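Local coordinates for protein EmGH1 (Erythrobacter marinus, PDB 5Z87) that probably hydrolyses beta-glucosidic bonds as a glycoside hydrolase of family 3, releasing sugar units from beta-glucosides, at residues 48-53 against 121-126; 69-74 against 87-92; 168-173 against 383-388; 211-214 against 218-221. All blocks are in the same frame, centred on the assembly; numbering follows the deposited sequence.

How the interactions relate
All four contacts belong to the N-terminal barrel region. Interactions 1, 2 and 3 have centres 16 to 17 Å apart. Interactions 1 and 2 join directly: Phe-126 and the 90-92 backbone pair where strands 91-93 and 126-129 run side by side. Interactions 1 and 3 touch through Leu-385 on Pro-124 and Phe-386 on Leu-50. Along the chain interaction 2 is nested within the loop closed by interaction 1, and interaction 4 within that of interaction 3, about 15 Å away between centres. Interaction 4 touches none of the others; its nearest atoms are about 6 Å from interaction 3. Helix 43-51 and the turn 383-388 thus meet beside the first barrel strands, joining early and late parts of the region.

Interaction 1: 48-53 against 121-126; sequences AALANL and FGIPAF
A chi1 of 175° swings the fork of Leu-50 away from its own backbone N, and a chi1 of -51° turns the Phe-121 ring away from its carbonyl carbon, which lets the leucine fork and the phenyl ring run antiparallel alongside each other and overlap. Leu-50 CD1 lies over one face of the ring, 3.6 Å from Phe-121 CG and displaced toward the rim. It stands 4.0 Å from the ring centroid, 27° off the normal, a CH-pi contact. The other leucine branch is spent on a second partner: CD2 meets Ile-123 CD1 tip to tip at 4.0 Å, so the two methyls of Leu-50 divide between ring and isoleucine. Farther out on the ring, Leu-53 CB sits 3.7 Å from Phe-121 CZ, and its backbone O comes within 3.6 Å of the same CZ; that oxygen is also weakly bonded to Arg-120. An alanine in place of Phe-121 would remove the ring and probably leave Leu-50 CD1 and Leu-53 CB facing a gap. Ser-119 OG hydrogen-bonds the backbone N of both Phe-121 and Ile-123, which helps fix the local backbone. Tyr-36 and Phe-386 add to the packing on Leu-50. Residues 121-126 connect helix 101-116 to strand 126-129, an alpha-to-beta loop on the side of a TIM-type barrel where its strands begin, and here the end of the N-terminal helix 43-51 packs against it, as suits the barrel domain of a family 3 glycoside hydrolase.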
loop_
_atom_site.group_PDB
_atom_site.type_symbol
_atom_site.label_atom_id
_atom_site.label_comp_id
_atom_site.label_asym_id
_atom_site.label_seq_id
_atom_site.Cartn_x
_atom_site.Cartn_y
_atom_site.Cartn_z
ATOM N N ALA A 48 -35.368 -3.485 -28.132
ATOM C CA ALA A 48 -36.084 -2.219 -28.265
ATOM C C ALA A 48 -37.556 -2.455 -28.597
ATOM O O ALA A 48 -38.448 -1.854 -27.988
ATOM C CB ALA A 48 -35.421 -1.347 -29.332
ATOM N N ALA A 49 -37.828 -3.333 -29.565
ATOM C CA ALA A 49 -39.215 -3.596 -29.941
ATOM C C ALA A 49 -40.021 -4.110 -28.751
ATOM O O ALA A 49 -41.174 -3.709 -28.547
ATOM C CB ALA A 49 -39.265 -4.582 -31.107
ATOM N N LEU A 50 -39.420 -4.977 -27.936
ATOM C CA LEU A 50 -40.135 -5.507 -26.783
ATOM C C LEU A 50 -40.331 -4.439 -25.723
ATOM O O LEU A 50 -41.408 -4.343 -25.112
ATOM C CB LEU A 50 -39.379 -6.702 -26.205
ATOM C CG LEU A 50 -39.942 -7.310 -24.917
ATOM C CD1 LEU A 50 -41.383 -7.755 -25.126
ATOM C CD2 LEU A 50 -39.071 -8.477 -24.416
ATOM N N ALA A 51 -39.293 -3.631 -25.482
ATOM C CA ALA A 51 -39.370 -2.630 -24.423
ATOM C C ALA A 51 -40.458 -1.594 -24.708
ATOM O O ALA A 51 -41.106 -1.105 -23.777
ATOM C CB ALA A 51 -38.005 -1.957 -24.250
ATOM N N ASN A 52 -40.674 -1.257 -25.982
ATOM C CA ASN A 52 -41.748 -0.334 -26.342
ATOM C C ASN A 52 -43.124 -0.857 -25.955
ATOM O O ASN A 52 -44.056 -0.063 -25.825
ATOM C CB ASN A 52 -41.712 -0.036 -27.839
ATOM C CG ASN A 52 -40.488 0.779 -28.233
ATOM O OD1 ASN A 52 -39.982 1.572 -27.436
ATOM N ND2 ASN A 52 -39.996 0.579 -29.457
ATOM N N LEU A 53 -43.273 -2.160 -25.739
ATOM C CA LEU A 53 -44.565 -2.728 -25.381
ATOM C C LEU A 53 -44.798 -2.819 -23.878
ATOM O O LEU A 53 -45.921 -3.136 -23.468
ATOM C CB LEU A 53 -44.709 -4.124 -25.994
ATOM C CG LEU A 53 -44.342 -4.235 -27.470
ATOM C CD1 LEU A 53 -44.495 -5.657 -27.948
ATOM C CD2 LEU A 53 -45.201 -3.293 -28.288
ATOM N N PHE A 121 -45.167 -11.283 -21.817
ATOM C CA PHE A 121 -44.421 -11.605 -23.029
ATOM C C PHE A 121 -43.552 -12.851 -22.882
ATOM O O PHE A 121 -42.744 -13.141 -23.770
ATOM C CB PHE A 121 -43.562 -10.408 -23.436
ATOM C CG PHE A 121 -44.331 -9.125 -23.508
ATOM C CD1 PHE A 121 -45.009 -8.770 -24.674
ATOM C CD2 PHE A 121 -44.419 -8.292 -22.399
ATOM C CE1 PHE A 121 -45.741 -7.589 -24.737
ATOM C CE2 PHE A 121 -45.142 -7.108 -22.456
ATOM C CZ PHE A 121 -45.800 -6.758 -23.628
ATOM N N GLY A 122 -43.698 -13.594 -21.794
ATOM C CA GLY A 122 -42.951 -14.831 -21.635
ATOM C C GLY A 122 -41.457 -14.666 -21.442
ATOM O O GLY A 122 -40.688 -15.555 -21.835
ATOM N N ILE A 123 -41.019 -13.558 -20.846
ATOM C CA ILE A 123 -39.594 -13.324 -20.608
ATOM C C ILE A 123 -39.095 -14.315 -19.560
ATOM O O ILE A 123 -39.597 -14.319 -18.425
ATOM C CB ILE A 123 -39.331 -11.872 -20.175
ATOM C CG1 ILE A 123 -39.980 -10.894 -21.168
ATOM C CG2 ILE A 123 -37.809 -11.616 -20.013
ATOM C CD1 ILE A 123 -40.034 -9.425 -20.691
ATOM N N PRO A 124 -38.148 -15.185 -19.889
ATOM C CA PRO A 124 -37.554 -16.055 -18.869
ATOM C C PRO A 124 -36.545 -15.285 -18.020
ATOM O O PRO A 124 -36.131 -14.170 -18.342
ATOM C CB PRO A 124 -36.870 -17.165 -19.689
ATOM C CG PRO A 124 -37.220 -16.873 -21.152
ATOM C CD PRO A 124 -37.532 -15.408 -21.207
ATOM N N ALA A 125 -36.167 -15.901 -16.907
ATOM C CA ALA A 125 -35.130 -15.353 -16.044
ATOM C C ALA A 125 -33.737 -15.678 -16.575
ATOM O O ALA A 125 -33.514 -16.729 -17.181
ATOM C CB ALA A 125 -35.283 -15.908 -14.628
ATOM N N PHE A 126 -32.796 -14.751 -16.371
ATOM C CA PHE A 126 -31.393 -15.152 -16.338
ATOM C C PHE A 126 -31.201 -16.059 -15.130
ATOM O O PHE A 126 -31.771 -15.820 -14.063
ATOM C CB PHE A 126 -30.452 -13.939 -16.241
ATOM C CG PHE A 126 -29.890 -13.488 -17.574
ATOM C CD1 PHE A 126 -29.244 -14.380 -18.417
ATOM C CD2 PHE A 126 -30.023 -12.171 -17.989
ATOM C CE1 PHE A 126 -28.738 -13.961 -19.649
ATOM C CE2 PHE A 126 -29.512 -11.747 -19.227
ATOM C CZ PHE A 126 -28.873 -12.641 -20.049
#

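Interaction 2: 69-74 against 87-92; sequences ADVMSD and HGIGGV
Helix 68-73 passes strand 91-93 with the closest CA atoms, those of Val-71 and Val-92, 8.1 Å apart. Val-71 points its side chain at the strand with CG1 anti to the backbone N (chi1 -178°), and CG2, the branch beside that N, does the touching. This one methyl rests on two others, Val-92 CG1 at 4.2 Å and Ile-89 CD1 at 4.3 Å. Ile-89 CD1 and Val-92 CG1 are themselves 4.2 Å apart, so the three methyls form a nearly equilateral triangle of plain van der Waals contacts, all buried. Strand 91-93 is the first of the parallel barrel strands of the family 3 N-terminal domain, and the short helix 68-73 comes before it in sequence. The glycines Gly-90 and Gly-91 lie between the two apolar residues, and the backbone of Gly-90 and Val-92 pairs with Phe-126 of the next strand. Gly-88, just ahead, has backbone angles that call for glycine. Phe-78 and Phe-85 also touch Val-71, while Met-111 and Val-115 of helix 101-116 pack on Val-92 and Ile-89 respectively. Where helix 68-73 ends, Asp-74 serves as N-cap of the following helix 75-81, its OD1 accepting from the backbone N of Gly-77.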
loop_
_atom_site.group_PDB
_atom_site.type_symbol
_atom_site.label_atom_id
_atom_site.label_comp_id
_atom_site.label_asym_id
_atom_site.label_seq_id
_atom_site.Cartn_x
_atom_site.Cartn_y
_atom_site.Cartn_z
ATOM N N ALA A 69 -33.375 -19.464 -4.368
ATOM C CA ALA A 69 -33.987 -20.493 -3.525
ATOM C C ALA A 69 -35.438 -20.171 -3.170
ATOM O O ALA A 69 -36.298 -21.057 -3.208
ATOM C CB ALA A 69 -33.158 -20.684 -2.252
ATOM N N ASP A 70 -35.729 -18.922 -2.803
ATOM C CA ASP A 70 -37.081 -18.577 -2.358
ATOM C C ASP A 70 -38.062 -18.456 -3.512
ATOM O O ASP A 70 -39.263 -18.658 -3.317
ATOM C CB ASP A 70 -37.068 -17.273 -1.569
ATOM C CG ASP A 70 -36.529 -17.458 -0.170
ATOM O OD1 ASP A 70 -36.070 -18.582 0.155
ATOM O OD2 ASP A 70 -36.572 -16.483 0.605
ATOM N N VAL A 71 -37.579 -18.094 -4.699
ATOM C CA VAL A 71 -38.415 -18.127 -5.885
ATOM C C VAL A 71 -38.754 -19.570 -6.249
ATOM O O VAL A 71 -39.906 -19.895 -6.552
ATOM C CB VAL A 71 -37.705 -17.390 -7.037
ATOM C CG1 VAL A 71 -38.572 -17.363 -8.286
ATOM C CG2 VAL A 71 -37.331 -15.979 -6.603
ATOM N N MET A 72 -37.769 -20.463 -6.187
ATOM C CA MET A 72 -37.991 -21.841 -6.611
ATOM C C MET A 72 -38.891 -22.594 -5.641
ATOM O O MET A 72 -39.746 -23.382 -6.066
ATOM C CB MET A 72 -36.656 -22.562 -6.753
ATOM C CG MET A 72 -35.787 -22.007 -7.840
ATOM S SD MET A 72 -34.166 -22.781 -7.827
ATOM C CE MET A 72 -34.476 -24.391 -8.537
ATOM N N SER A 73 -38.711 -22.377 -4.336
ATOM C CA SER A 73 -39.441 -23.159 -3.343
ATOM C C SER A 73 -40.903 -22.749 -3.224
ATOM O O SER A 73 -41.729 -23.561 -2.796
ATOM C CB SER A 73 -38.769 -23.039 -1.970
ATOM O OG SER A 73 -38.988 -21.755 -1.399
ATOM N N ASP A 74 -41.246 -21.505 -3.568
ATOM C CA ASP A 74 -42.599 -21.017 -3.322
ATOM C C ASP A 74 -42.877 -19.796 -4.188
ATOM O O ASP A 74 -42.873 -18.665 -3.684
ATOM C CB ASP A 74 -42.775 -20.679 -1.839
ATOM C CG ASP A 74 -44.223 -20.389 -1.457
ATOM O OD1 ASP A 74 -45.118 -20.463 -2.324
ATOM O OD2 ASP A 74 -44.461 -20.086 -0.275
ATOM N N HIS A 87 -44.829 -9.694 -12.703
ATOM C CA HIS A 87 -44.365 -9.403 -14.054
ATOM C C HIS A 87 -43.082 -10.145 -14.405
ATOM O O HIS A 87 -42.384 -9.758 -15.345
ATOM C CB HIS A 87 -44.167 -7.903 -14.229
ATOM C CG HIS A 87 -45.233 -7.091 -13.571
ATOM N ND1 HIS A 87 -46.541 -7.089 -14.012
ATOM C CD2 HIS A 87 -45.197 -6.279 -12.487
ATOM C CE1 HIS A 87 -47.260 -6.297 -13.236
ATOM N NE2 HIS A 87 -46.472 -5.799 -12.299
ATOM N N GLY A 88 -42.756 -11.207 -13.680
ATOM C CA GLY A 88 -41.515 -11.896 -13.977
ATOM C C GLY A 88 -40.357 -11.347 -13.165
ATOM O O GLY A 88 -40.563 -10.799 -12.076
ATOM N N ILE A 89 -39.138 -11.478 -13.685
ATOM C CA ILE A 89 -37.946 -11.229 -12.886
ATOM C C ILE A 89 -36.772 -11.047 -13.832
ATOM O O ILE A 89 -36.716 -11.660 -14.901
ATOM C CB ILE A 89 -37.725 -12.382 -11.866
ATOM C CG1 ILE A 89 -36.757 -11.968 -10.753
ATOM C CG2 ILE A 89 -37.270 -13.669 -12.554
ATOM C CD1 ILE A 89 -36.906 -12.803 -9.496
ATOM N N GLY A 90 -35.842 -10.179 -13.448
ATOM C CA GLY A 90 -34.601 -10.041 -14.184
ATOM C C GLY A 90 -33.760 -11.302 -14.173
ATOM O O GLY A 90 -33.458 -11.871 -15.225
ATOM N N GLY A 91 -33.362 -11.749 -12.983
ATOM C CA GLY A 91 -32.574 -12.958 -12.872
ATOM C C GLY A 91 -32.742 -13.583 -11.507
ATOM O O GLY A 91 -33.363 -13.015 -10.606
ATOM N N VAL A 92 -32.192 -14.784 -11.371
ATOM C CA VAL A 92 -31.996 -15.402 -10.071
ATOM C C VAL A 92 -30.547 -15.846 -10.005
ATOM O O VAL A 92 -29.889 -16.078 -11.025
ATOM C CB VAL A 92 -32.934 -16.604 -9.794
ATOM C CG1 VAL A 92 -34.364 -16.143 -9.622
ATOM C CG2 VAL A 92 -32.802 -17.672 -10.881
#

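Interaction 3: 168-173 against 383-388; sequences EARSRG and CGLFDM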
loop_
_atom_site.group_PDB
_atom_site.type_symbol
_atom_site.label_atom_id
_atom_site.label_comp_id
_atom_site.label_asym_id
_atom_site.label_seq_id
_atom_site.Cartn_x
_atom_site.Cartn_y
_atom_site.Cartn_z
ATOM N N GLU A 168 -21.590 -27.611 -19.385
ATOM C CA GLU A 168 -22.177 -28.146 -18.166
ATOM C C GLU A 168 -23.172 -27.160 -17.566
ATOM O O GLU A 168 -24.219 -27.563 -17.046
ATOM C CB GLU A 168 -21.071 -28.506 -17.159
ATOM C CG GLU A 168 -20.067 -29.550 -17.671
ATOM C CD GLU A 168 -19.216 -30.211 -16.577
ATOM O OE1 GLU A 168 -19.472 -30.014 -15.361
ATOM O OE2 GLU A 168 -18.272 -30.945 -16.953
ATOM N N ALA A 169 -22.872 -25.863 -17.648
ATOM C CA ALA A 169 -23.753 -24.865 -17.051
ATOM C C ALA A 169 -25.042 -24.717 -17.859
ATOM O O ALA A 169 -26.143 -24.735 -17.299
ATOM C CB ALA A 169 -23.021 -23.521 -16.932
ATOM N N ARG A 170 -24.923 -24.570 -19.179
ATOM C CA ARG A 170 -26.099 -24.328 -20.010
ATOM C C ARG A 170 -27.028 -25.542 -20.014
ATOM O O ARG A 170 -28.254 -25.397 -19.932
ATOM C CB ARG A 170 -25.656 -23.951 -21.429
ATOM C CG ARG A 170 -26.758 -23.372 -22.312
ATOM C CD ARG A 170 -27.347 -22.100 -21.706
ATOM N NE ARG A 170 -28.611 -21.704 -22.323
ATOM C CZ ARG A 170 -28.719 -20.778 -23.273
ATOM N NH1 ARG A 170 -29.907 -20.478 -23.789
ATOM N NH2 ARG A 170 -27.637 -20.155 -23.712
ATOM N N SER A 171 -26.465 -26.748 -20.067
ATOM C CA SER A 171 -27.293 -27.948 -20.009
ATOM C C SER A 171 -28.059 -28.053 -18.697
ATOM O O SER A 171 -29.109 -28.703 -18.654
ATOM C CB SER A 171 -26.429 -29.199 -20.215
ATOM O OG SER A 171 -25.647 -29.453 -19.061
ATOM N N ARG A 172 -27.570 -27.429 -17.631
ATOM C CA ARG A 172 -28.256 -27.440 -16.342
ATOM C C ARG A 172 -29.142 -26.213 -16.138
ATOM O O ARG A 172 -29.666 -26.009 -15.039
ATOM C CB ARG A 172 -27.237 -27.560 -15.197
ATOM C CG ARG A 172 -26.474 -28.896 -15.193
ATOM C CD ARG A 172 -25.273 -28.902 -14.237
ATOM N NE ARG A 172 -25.701 -28.913 -12.844
ATOM C CZ ARG A 172 -25.086 -29.581 -11.875
ATOM N NH1 ARG A 172 -23.990 -30.293 -12.141
ATOM N NH2 ARG A 172 -25.567 -29.540 -10.641
ATOM N N GLY A 173 -29.329 -25.394 -17.166
ATOM C CA GLY A 173 -30.269 -24.301 -17.083
ATOM C C GLY A 173 -29.673 -22.944 -16.798
ATOM O O GLY A 173 -30.418 -21.963 -16.733
ATOM N N CYS A 383 -28.612 -14.406 -25.594
ATOM C CA CYS A 383 -28.375 -15.715 -25.006
ATOM C C CYS A 383 -29.429 -16.738 -25.394
ATOM O O CYS A 383 -29.347 -17.880 -24.932
ATOM C CB CYS A 383 -28.299 -15.607 -23.481
ATOM S SG CYS A 383 -26.858 -14.629 -22.957
ATOM N N GLY A 384 -30.409 -16.355 -26.206
ATOM C CA GLY A 384 -31.396 -17.301 -26.692
ATOM C C GLY A 384 -32.486 -17.672 -25.717
ATOM O O GLY A 384 -33.182 -18.664 -25.953
ATOM N N LEU A 385 -32.667 -16.914 -24.626
ATOM C CA LEU A 385 -33.667 -17.308 -23.632
ATOM C C LEU A 385 -35.056 -17.394 -24.243
ATOM O O LEU A 385 -35.881 -18.193 -23.789
ATOM C CB LEU A 385 -33.710 -16.334 -22.449
ATOM C CG LEU A 385 -32.445 -15.944 -21.669
ATOM C CD1 LEU A 385 -32.814 -15.642 -20.235
ATOM C CD2 LEU A 385 -31.376 -17.005 -21.733
ATOM N N PHE A 386 -35.334 -16.586 -25.267
ATOM C CA PHE A 386 -36.667 -16.539 -25.849
ATOM C C PHE A 386 -36.907 -17.670 -26.839
ATOM O O PHE A 386 -38.061 -18.042 -27.069
ATOM C CB PHE A 386 -36.894 -15.197 -26.561
ATOM C CG PHE A 386 -37.013 -14.003 -25.628
ATOM C CD1 PHE A 386 -35.879 -13.319 -25.185
ATOM C CD2 PHE A 386 -38.257 -13.535 -25.237
ATOM C CE1 PHE A 386 -36.002 -12.189 -24.367
ATOM C CE2 PHE A 386 -38.383 -12.413 -24.407
ATOM C CZ PHE A 386 -37.257 -11.745 -23.968
ATOM N N ASP A 387 -35.845 -18.236 -27.404
ATOM C CA ASP A 387 -35.937 -19.129 -28.550
ATOM C C ASP A 387 -35.543 -20.569 -28.234
ATOM O O ASP A 387 -35.452 -21.385 -29.161
ATOM C CB ASP A 387 -35.059 -18.579 -29.680
ATOM C CG ASP A 387 -35.313 -17.091 -29.952
ATOM O OD1 ASP A 387 -36.495 -16.673 -29.954
ATOM O OD2 ASP A 387 -34.333 -16.342 -30.165
ATOM N N MET A 388 -35.330 -20.909 -26.965
ATOM C CA MET A 388 -34.711 -22.172 -26.587
ATOM C C MET A 388 -35.428 -22.800 -25.401
ATOM O O MET A 388 -36.091 -22.104 -24.622
ATOM C CB MET A 388 -33.225 -21.977 -26.235
ATOM C CG MET A 388 -32.356 -21.591 -27.422
ATOM S SD MET A 388 -32.556 -22.720 -28.837
ATOM C CE MET A 388 -31.648 -24.175 -28.286
#
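A Schellman motif closing helix 366-382 presents the carbonyl of Cys-383 to the guanidinium of Arg-170, which reaches across from the last turn of helix 155-171. Arg-170 NH1 donates to Cys-383 O at 2.9 Å with an N-H...O angle of 141°, approaching nearly along the C=O axis at 165°, where the C-terminal end of the helix dipole would probably favour a positive group. Arg-170 NH2 adds a longer, weak bond to the same Cys-383 O at 3.1 Å, so both terminal nitrogens fork onto one oxygen, which sits at the guanidinium edge but tilted from its plane. The bend at chi2 (60°) partway along the chain helps bring the group there. Gly-384, with positive phi, is where the helix gives way. Helix 155-171, which in the barrel joins strands 126-129 and 176-177, ends with a Schellman glycine of its own, Gly-173. Arg-170 NH2 also bonds Arg-227 O. A leucine in place of Arg-170 would probably leave the Cys-383 and Arg-227 carbonyls without these donors. Beside the fork lie Leu-385 CD2, 4.3 Å from Arg-170 NH1, and Met-388 CB.

Interaction 4: 211-214 against 218-221; sequences IVEG and APAE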
loop_
_atom_site.group_PDB
_atom_site.type_symbol
_atom_site.label_atom_id
_atom_site.label_comp_id
_atom_site.label_asym_id
_atom_site.label_seq_id
_atom_site.Cartn_x
_atom_site.Cartn_y
_atom_site.Cartn_z
ATOM N N ILE A 211 -11.041 -17.025 -21.534
ATOM C CA ILE A 211 -12.175 -17.427 -20.704
ATOM C C ILE A 211 -13.483 -16.967 -21.331
ATOM O O ILE A 211 -14.456 -17.727 -21.402
ATOM C CB ILE A 211 -12.038 -16.869 -19.273
ATOM C CG1 ILE A 211 -10.773 -17.380 -18.582
ATOM C CG2 ILE A 211 -13.297 -17.222 -18.435
ATOM C CD1 ILE A 211 -10.366 -16.523 -17.376
ATOM N N VAL A 212 -13.549 -15.698 -21.735
ATOM C CA VAL A 212 -14.792 -15.184 -22.301
ATOM C C VAL A 212 -15.120 -15.932 -23.585
ATOM O O VAL A 212 -16.263 -16.346 -23.808
ATOM C CB VAL A 212 -14.715 -13.658 -22.532
ATOM C CG1 VAL A 212 -15.969 -13.149 -23.261
ATOM C CG2 VAL A 212 -14.554 -12.910 -21.220
ATOM N N GLU A 213 -14.114 -16.158 -24.427
ATOM C CA GLU A 213 -14.366 -16.845 -25.682
ATOM C C GLU A 213 -14.626 -18.337 -25.479
ATOM O O GLU A 213 -15.230 -18.965 -26.352
ATOM C CB GLU A 213 -13.207 -16.565 -26.650
ATOM C CG GLU A 213 -13.244 -15.098 -27.139
ATOM C CD GLU A 213 -12.084 -14.678 -28.035
ATOM O OE1 GLU A 213 -10.906 -14.966 -27.707
ATOM O OE2 GLU A 213 -12.362 -14.017 -29.061
ATOM N N GLY A 214 -14.225 -18.905 -24.339
ATOM C CA GLY A 214 -14.617 -20.260 -23.995
ATOM C C GLY A 214 -16.030 -20.354 -23.452
ATOM O O GLY A 214 -16.782 -21.260 -23.815
ATOM N N ALA A 218 -16.755 -17.539 -29.600
ATOM C CA ALA A 218 -16.198 -16.414 -30.325
ATOM C C ALA A 218 -17.280 -15.354 -30.549
ATOM O O ALA A 218 -18.450 -15.694 -30.739
ATOM C CB ALA A 218 -15.626 -16.895 -31.656
ATOM N N PRO A 219 -16.923 -14.067 -30.519
ATOM C CA PRO A 219 -17.944 -13.010 -30.626
ATOM C C PRO A 219 -18.898 -13.262 -31.788
ATOM O O PRO A 219 -18.472 -13.545 -32.908
ATOM C CB PRO A 219 -17.121 -11.737 -30.855
ATOM C CG PRO A 219 -15.734 -12.065 -30.429
ATOM C CD PRO A 219 -15.551 -13.536 -30.603
ATOM N N ALA A 220 -20.199 -13.174 -31.510
ATOM C CA ALA A 220 -21.216 -13.403 -32.533
ATOM C C ALA A 220 -22.480 -12.641 -32.161
ATOM O O ALA A 220 -22.643 -12.183 -31.024
ATOM C CB ALA A 220 -21.516 -14.901 -32.714
ATOM N N GLU A 221 -23.383 -12.503 -33.140
ATOM C CA GLU A 221 -24.625 -11.778 -32.880
ATOM C C GLU A 221 -25.427 -12.463 -31.783
ATOM O O GLU A 221 -25.949 -11.802 -30.877
ATOM C CB GLU A 221 -25.452 -11.654 -34.161
ATOM C CG GLU A 221 -26.776 -10.933 -33.963
ATOM C CD GLU A 221 -27.639 -10.849 -35.226
ATOM O OE1 GLU A 221 -27.931 -11.893 -35.860
ATOM O OE2 GLU A 221 -28.048 -9.726 -35.572
#
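This is a local surface contact, where the chain leaving helix 201-216 folds past the side of the helix's own last turns, in the loop that leads from that helix to barrel strand 229-235. Glu-213 CA and Ala-218 CA come within 5.0 Å, and Glu-213 O stands 3.9 Å from Ala-218 N, too long for a hydrogen bond. The main side-chain approach is between Glu-213 and Pro-219, which meet obliquely: in the conformer described, OE2 lies 3.6 Å from Pro-219 CD and 4.1 Å from Pro-219 CG. CG of Glu-213 is anti to the carbonyl carbon (chi1 -71°) and the chain is extended beyond CG, which in this conformer carries the carboxylate out beside the proline ring. A second conformer of Glu-213 is modelled, so the placing of this carboxylate is doubtful. The inner side of the helix is differently occupied: Val-212 packs on Thr-230 and Val-232 of the following strand, and Ile-211 on Val-158 and Phe-162 of helix 155-171. Pro-219 and Ala-218 are exposed. A carboxylate oxygen beside a proline CD, which is bonded to the amide nitrogen and so probably slightly positive, makes at most a weak polar contact that would probably do little to hold the carboxylate in one place.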